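Local coordinates for protein melanophilin (Mus musculus, PDB 2ZET) that links melanosome-bound RAB27A to the motor protein MYO5A as a Rab effector in melanosome transport, here represented by its N-terminal Slp homology domain, at residues Ser84-Leu89 against Gln107-Asp112; His24-Val29 against Lys143-Leu148. All blocks are in the same frame, centred on the assembly; numbering follows the deposited sequence.

Contact 1: residues Ser84-Leu89 against Gln107-Asp112; sequences SRRQCL and QGWLCD. With ZN (zinc ion), chain G.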
loop_
_atom_site.group_PDB
_atom_site.type_symbol
_atom_site.label_atom_id
_atom_site.label_comp_id
_atom_site.label_asym_id
_atom_site.label_seq_id
_atom_site.Cartn_x
_atom_site.Cartn_y
_atom_site.Cartn_z
ATOM N N SER B 84 -0.151 2.026 35.206
ATOM C CA SER B 84 -1.227 1.298 35.858
ATOM C C SER B 84 -1.892 0.172 35.078
ATOM O O SER B 84 -2.370 0.357 33.965
ATOM C CB SER B 84 -2.292 2.284 36.317
ATOM O OG SER B 84 -3.260 1.630 37.106
ATOM N N ARG B 85 -1.921 -0.994 35.711
ATOM C CA ARG B 85 -2.507 -2.228 35.198
ATOM C C ARG B 85 -3.642 -2.003 34.184
ATOM O O ARG B 85 -4.402 -1.050 34.317
ATOM C CB ARG B 85 -2.997 -3.024 36.412
ATOM C CG ARG B 85 -3.479 -4.421 36.162
ATOM C CD ARG B 85 -3.615 -5.138 37.488
ATOM N NE ARG B 85 -4.992 -5.490 37.800
ATOM C CZ ARG B 85 -5.394 -6.725 38.084
ATOM N NH1 ARG B 85 -4.520 -7.727 38.093
ATOM N NH2 ARG B 85 -6.670 -6.965 38.350
ATOM N N ARG B 86 -3.748 -2.880 33.174
ATOM C CA ARG B 86 -4.788 -2.797 32.127
ATOM C C ARG B 86 -5.253 -4.163 31.670
ATOM O O ARG B 86 -4.488 -5.109 31.690
ATOM C CB ARG B 86 -4.264 -2.062 30.902
ATOM C CG ARG B 86 -3.836 -0.675 31.207
ATOM C CD ARG B 86 -2.868 -0.173 30.199
ATOM N NE ARG B 86 -2.504 1.200 30.499
ATOM C CZ ARG B 86 -1.940 2.016 29.618
ATOM N NH1 ARG B 86 -1.683 1.580 28.390
ATOM N NH2 ARG B 86 -1.649 3.272 29.951
ATOM N N GLN B 87 -6.503 -4.259 31.238
ATOM C CA GLN B 87 -7.051 -5.522 30.751
ATOM C C GLN B 87 -7.050 -5.559 29.229
ATOM O O GLN B 87 -7.396 -4.569 28.582
ATOM C CB GLN B 87 -8.490 -5.696 31.215
ATOM C CG GLN B 87 -8.686 -6.606 32.395
ATOM C CD GLN B 87 -9.794 -7.615 32.153
ATOM O OE1 GLN B 87 -9.646 -8.516 31.326
ATOM N NE2 GLN B 87 -10.914 -7.464 32.861
ATOM N N CYS B 88 -6.669 -6.685 28.637
ATOM C CA CYS B 88 -6.702 -6.748 27.182
ATOM C C CYS B 88 -8.157 -6.936 26.803
ATOM O O CYS B 88 -8.827 -7.809 27.355
ATOM C CB CYS B 88 -5.892 -7.926 26.633
ATOM S SG CYS B 88 -5.803 -7.941 24.803
ATOM N N LEU B 89 -8.649 -6.124 25.873
ATOM C CA LEU B 89 -10.038 -6.251 25.459
ATOM C C LEU B 89 -10.272 -7.559 24.735
ATOM O O LEU B 89 -11.417 -7.959 24.539
ATOM C CB LEU B 89 -10.449 -5.088 24.556
ATOM C CG LEU B 89 -10.605 -3.738 25.265
ATOM C CD1 LEU B 89 -11.302 -2.743 24.333
ATOM C CD2 LEU B 89 -11.414 -3.919 26.559
ATOM N N GLN B 107 -13.038 1.762 23.050
ATOM C CA GLN B 107 -12.480 2.375 24.250
ATOM C C GLN B 107 -11.770 1.262 25.022
ATOM O O GLN B 107 -12.425 0.390 25.584
ATOM C CB GLN B 107 -13.607 2.981 25.108
ATOM C CG GLN B 107 -14.309 4.216 24.502
ATOM C CD GLN B 107 -15.635 4.585 25.193
ATOM O OE1 GLN B 107 -15.698 4.753 26.412
ATOM N NE2 GLN B 107 -16.694 4.721 24.402
ATOM N N GLY B 108 -10.438 1.272 25.033
ATOM C CA GLY B 108 -9.715 0.233 25.750
ATOM C C GLY B 108 -8.270 -0.008 25.336
ATOM O O GLY B 108 -7.583 0.917 24.897
ATOM N N TRP B 109 -7.802 -1.247 25.500
ATOM C CA TRP B 109 -6.431 -1.611 25.139
ATOM C C TRP B 109 -6.290 -3.067 24.675
ATOM O O TRP B 109 -7.256 -3.839 24.687
ATOM C CB TRP B 109 -5.491 -1.392 26.326
ATOM C CG TRP B 109 -5.700 -0.116 27.060
ATOM C CD1 TRP B 109 -6.675 0.152 27.982
ATOM C CD2 TRP B 109 -4.909 1.071 26.960
ATOM N NE1 TRP B 109 -6.537 1.431 28.466
ATOM C CE2 TRP B 109 -5.461 2.018 27.856
ATOM C CE3 TRP B 109 -3.786 1.428 26.203
ATOM C CZ2 TRP B 109 -4.928 3.301 28.013
ATOM C CZ3 TRP B 109 -3.251 2.707 26.355
ATOM C CH2 TRP B 109 -3.824 3.628 27.256
ATOM N N LEU B 110 -5.067 -3.420 24.273
ATOM C CA LEU B 110 -4.702 -4.769 23.820
ATOM C C LEU B 110 -3.326 -5.125 24.369
ATOM O O LEU B 110 -2.472 -4.251 24.498
ATOM C CB LEU B 110 -4.636 -4.840 22.295
ATOM C CG LEU B 110 -5.923 -4.803 21.476
ATOM C CD1 LEU B 110 -5.565 -4.949 20.006
ATOM C CD2 LEU B 110 -6.857 -5.914 21.918
ATOM N N CYS B 111 -3.108 -6.398 24.686
ATOM C CA CYS B 111 -1.807 -6.827 25.210
ATOM C C CYS B 111 -0.817 -6.975 24.059
ATOM O O CYS B 111 -1.202 -7.402 22.971
ATOM C CB CYS B 111 -1.941 -8.147 25.977
ATOM S SG CYS B 111 -2.575 -9.552 25.059
ATOM N N ASP B 112 0.449 -6.622 24.288
ATOM C CA ASP B 112 1.459 -6.704 23.227
ATOM C C ASP B 112 1.377 -7.939 22.333
ATOM O O ASP B 112 1.747 -7.891 21.164
ATOM C CB ASP B 112 2.873 -6.543 23.796
ATOM C CG ASP B 112 3.425 -5.133 23.565
ATOM O OD1 ASP B 112 3.409 -4.696 22.394
ATOM O OD2 ASP B 112 3.865 -4.457 24.528
HETATM ZN ZN ZN G . -4.866 -10.248 25.171
#
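Arg86 lays its guanidinium over one face of the Trp109 ring system, where the FYVE-type zinc finger brings strand 86-87 against the run that leads into strand 110-111. The geometry is that of a cation-pi contact: CZ of Arg86 lies 3.5 Å from the centroid of the six-membered ring of Trp109 and 15° off its normal. The two planes are inclined by 31°, so this is a tilted lid rather than a flat stack. With CG anti to its own carbonyl carbon and the chain extended from CG to NE, the arginine also carries CD over the five-membered ring, a CH-pi contact with CD 4.1 Å from that ring's centroid. NH1 has a further, weak hydrogen bond to Ser100 OG, and the backbone of Arg86 pairs with Val95 in the neighbouring hairpin strand.

Two residues on, Cys88 turns SG anti to its backbone N and brings it to a zinc ion, at 2.5 Å. The same sulfur accepts a hydrogen bond from the backbone N of Cys111 at 3.1 Å, with an N-H...S angle of 157°, an interaction that would be expected to temper the charge on the thiolate. Cys111 binds the same zinc ion through SG, from the N-cap position of helix 112-124, and Cys91 and Cys114 complete this four-cysteine site.

Leu89 closes the segment with one backbone hydrogen bond and one apolar contact. Its N donates to Trp109 O at 2.9 Å, nearly straight at N-H although the donor is tilted from the carbonyl plane. The end of its side chain comes nearer to the other segment, with CD1 3.7 Å from Gly108 CA.

Contact 2: residues His24-Val29 against Lys143-Leu148; sequences HVWAVV and KVIRSL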
loop_
_atom_site.group_PDB
_atom_site.type_symbol
_atom_site.label_atom_id
_atom_site.label_comp_id
_atom_site.label_asym_id
_atom_site.label_seq_id
_atom_site.Cartn_x
_atom_site.Cartn_y
_atom_site.Cartn_z
ATOM N N HIS B 24 18.148 -1.642 -16.684
ATOM C CA HIS B 24 17.373 -0.816 -15.751
ATOM C C HIS B 24 16.209 -1.592 -15.126
ATOM O O HIS B 24 16.095 -1.670 -13.901
ATOM C CB HIS B 24 16.839 0.437 -16.463
ATOM C CG HIS B 24 15.736 1.130 -15.722
ATOM N ND1 HIS B 24 15.897 1.639 -14.451
ATOM C CD2 HIS B 24 14.442 1.355 -16.056
ATOM C CE1 HIS B 24 14.749 2.141 -14.031
ATOM N NE2 HIS B 24 13.850 1.981 -14.986
ATOM N N VAL B 25 15.345 -2.158 -15.967
ATOM C CA VAL B 25 14.204 -2.943 -15.498
ATOM C C VAL B 25 14.613 -3.959 -14.420
ATOM O O VAL B 25 14.083 -3.956 -13.306
ATOM C CB VAL B 25 13.544 -3.682 -16.673
ATOM C CG1 VAL B 25 12.604 -4.758 -16.156
ATOM C CG2 VAL B 25 12.784 -2.687 -17.540
ATOM N N TRP B 26 15.557 -4.827 -14.762
ATOM C CA TRP B 26 16.063 -5.833 -13.838
ATOM C C TRP B 26 16.359 -5.205 -12.475
ATOM O O TRP B 26 15.926 -5.711 -11.441
ATOM C CB TRP B 26 17.332 -6.460 -14.435
ATOM C CG TRP B 26 18.195 -7.270 -13.497
ATOM C CD1 TRP B 26 19.546 -7.223 -13.416
ATOM C CD2 TRP B 26 17.776 -8.289 -12.575
ATOM N NE1 TRP B 26 20.004 -8.146 -12.515
ATOM C CE2 TRP B 26 18.939 -8.817 -11.985
ATOM C CE3 TRP B 26 16.534 -8.807 -12.197
ATOM C CZ2 TRP B 26 18.902 -9.840 -11.039
ATOM C CZ3 TRP B 26 16.498 -9.823 -11.251
ATOM C CH2 TRP B 26 17.677 -10.328 -10.685
ATOM N N ALA B 27 17.099 -4.103 -12.480
ATOM C CA ALA B 27 17.445 -3.419 -11.247
ATOM C C ALA B 27 16.180 -3.208 -10.447
ATOM O O ALA B 27 16.062 -3.692 -9.324
ATOM C CB ALA B 27 18.082 -2.091 -11.547
ATOM N N VAL B 28 15.229 -2.489 -11.038
ATOM C CA VAL B 28 13.970 -2.228 -10.362
ATOM C C VAL B 28 13.440 -3.553 -9.815
ATOM O O VAL B 28 13.079 -3.637 -8.645
ATOM C CB VAL B 28 12.919 -1.593 -11.309
ATOM C CG1 VAL B 28 11.863 -0.864 -10.499
ATOM C CG2 VAL B 28 13.582 -0.615 -12.252
ATOM N N VAL B 29 13.421 -4.595 -10.644
ATOM C CA VAL B 29 12.943 -5.909 -10.201
ATOM C C VAL B 29 13.729 -6.475 -9.021
ATOM O O VAL B 29 13.150 -7.113 -8.135
ATOM C CB VAL B 29 12.953 -6.935 -11.352
ATOM C CG1 VAL B 29 12.851 -8.339 -10.798
ATOM C CG2 VAL B 29 11.775 -6.682 -12.270
ATOM N N LYS B 143 6.928 -13.030 -13.105
ATOM C CA LYS B 143 6.655 -13.139 -14.537
ATOM C C LYS B 143 7.754 -12.427 -15.321
ATOM O O LYS B 143 8.430 -13.023 -16.156
ATOM C CB LYS B 143 5.304 -12.507 -14.865
ATOM C CG LYS B 143 4.766 -12.877 -16.235
ATOM C CD LYS B 143 4.382 -11.647 -17.040
ATOM C CE LYS B 143 3.555 -12.043 -18.236
ATOM N NZ LYS B 143 2.309 -12.710 -17.786
ATOM N N VAL B 144 7.938 -11.150 -15.026
ATOM C CA VAL B 144 8.949 -10.353 -15.690
ATOM C C VAL B 144 10.374 -10.890 -15.546
ATOM O O VAL B 144 11.240 -10.521 -16.323
ATOM C CB VAL B 144 8.896 -8.888 -15.185
ATOM C CG1 VAL B 144 9.979 -8.047 -15.848
ATOM C CG2 VAL B 144 7.536 -8.299 -15.493
ATOM N N ILE B 145 10.633 -11.762 -14.577
ATOM C CA ILE B 145 12.001 -12.269 -14.431
ATOM C C ILE B 145 12.358 -13.365 -15.443
ATOM O O ILE B 145 13.476 -13.397 -15.957
ATOM C CB ILE B 145 12.301 -12.791 -12.977
ATOM C CG1 ILE B 145 13.793 -13.103 -12.813
ATOM C CG2 ILE B 145 11.583 -14.081 -12.707
ATOM C CD1 ILE B 145 14.703 -11.941 -13.088
ATOM N N ARG B 146 11.407 -14.247 -15.736
ATOM C CA ARG B 146 11.634 -15.343 -16.673
ATOM C C ARG B 146 11.698 -14.792 -18.097
ATOM O O ARG B 146 12.441 -15.288 -18.954
ATOM C CB ARG B 146 10.504 -16.367 -16.532
ATOM C CG ARG B 146 10.256 -16.783 -15.081
ATOM C CD ARG B 146 9.131 -17.789 -14.931
ATOM N NE ARG B 146 9.523 -19.109 -15.404
ATOM C CZ ARG B 146 8.980 -19.716 -16.455
ATOM N NH1 ARG B 146 8.013 -19.123 -17.152
ATOM N NH2 ARG B 146 9.409 -20.921 -16.810
ATOM N N SER B 147 10.906 -13.749 -18.316
ATOM C CA SER B 147 10.817 -13.062 -19.596
ATOM C C SER B 147 12.108 -12.305 -19.849
ATOM O O SER B 147 12.517 -12.114 -20.987
ATOM C CB SER B 147 9.636 -12.080 -19.570
ATOM O OG SER B 147 9.558 -11.294 -20.751
ATOM N N LEU B 148 12.746 -11.875 -18.772
ATOM C CA LEU B 148 13.982 -11.129 -18.877
ATOM C C LEU B 148 15.117 -12.116 -18.957
ATOM O O LEU B 148 16.283 -11.741 -19.049
ATOM C CB LEU B 148 14.147 -10.227 -17.657
ATOM C CG LEU B 148 14.899 -8.916 -17.867
ATOM C CD1 LEU B 148 14.358 -8.211 -19.097
ATOM C CD2 LEU B 148 14.736 -8.046 -16.633
#
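Leu148 is a bump on the 143-148 side: its CD2 methyl enters the shallow hollow between Val25 and Trp26, lying 3.9 Å from Val25 CG1 and 3.8 Å from Trp26 CB. The hollow is thus bounded by the CG1 methyl of Val25 on one side and the base of the indole side chain on the other. One turn back, CG1 of Val144 points at the ridge formed by Val25 and Val29, at 4.2 Å from Val25 CG1 and at the same distance from Val29 CG2.

These groups join the N-terminal part of the long helix 19-60 to the C-terminal helix 140-147 of the Slp homology domain. The local axes run largely antiparallel, at 144° between their N-to-C directions, and their closest approach of 10.7 Å is bridged mainly by side chains, all apolar. Apolar side-chain packing from another protein chain reaches Val25 and Val144, so the helix pair also belongs to an intermolecular surface.

The flank is formed by Trp26 and Ile145, which lie alongside each other and point the same way. With Trp26 CG anti to the backbone N (chi1 165°), CZ3 of the ring comes near helix 140-147; there the CD1 methyl of Ile145 approaches CZ3 and CE3 of Trp26 obliquely.

How the contacts relate
From the N terminus the chain enters the long helix 19-60, whose early part supplies residues 24-29 of contact 2, and then passes into the zinc finger. There contact 1 closes a short loop, with 17 residues between its segments that include strands 94-95 and 100-101. Helices 112-124 and 126-133 follow before helix 140-147 returns to residues 24-29, so contact 2 closes a much longer loop of 113 residues that encloses contact 1 without crossing it. Their centres are 47 Å apart, on opposite sides of the chain's centre: contact 1 ties strands within the zinc finger, whereas contact 2 joins two helices at the far end.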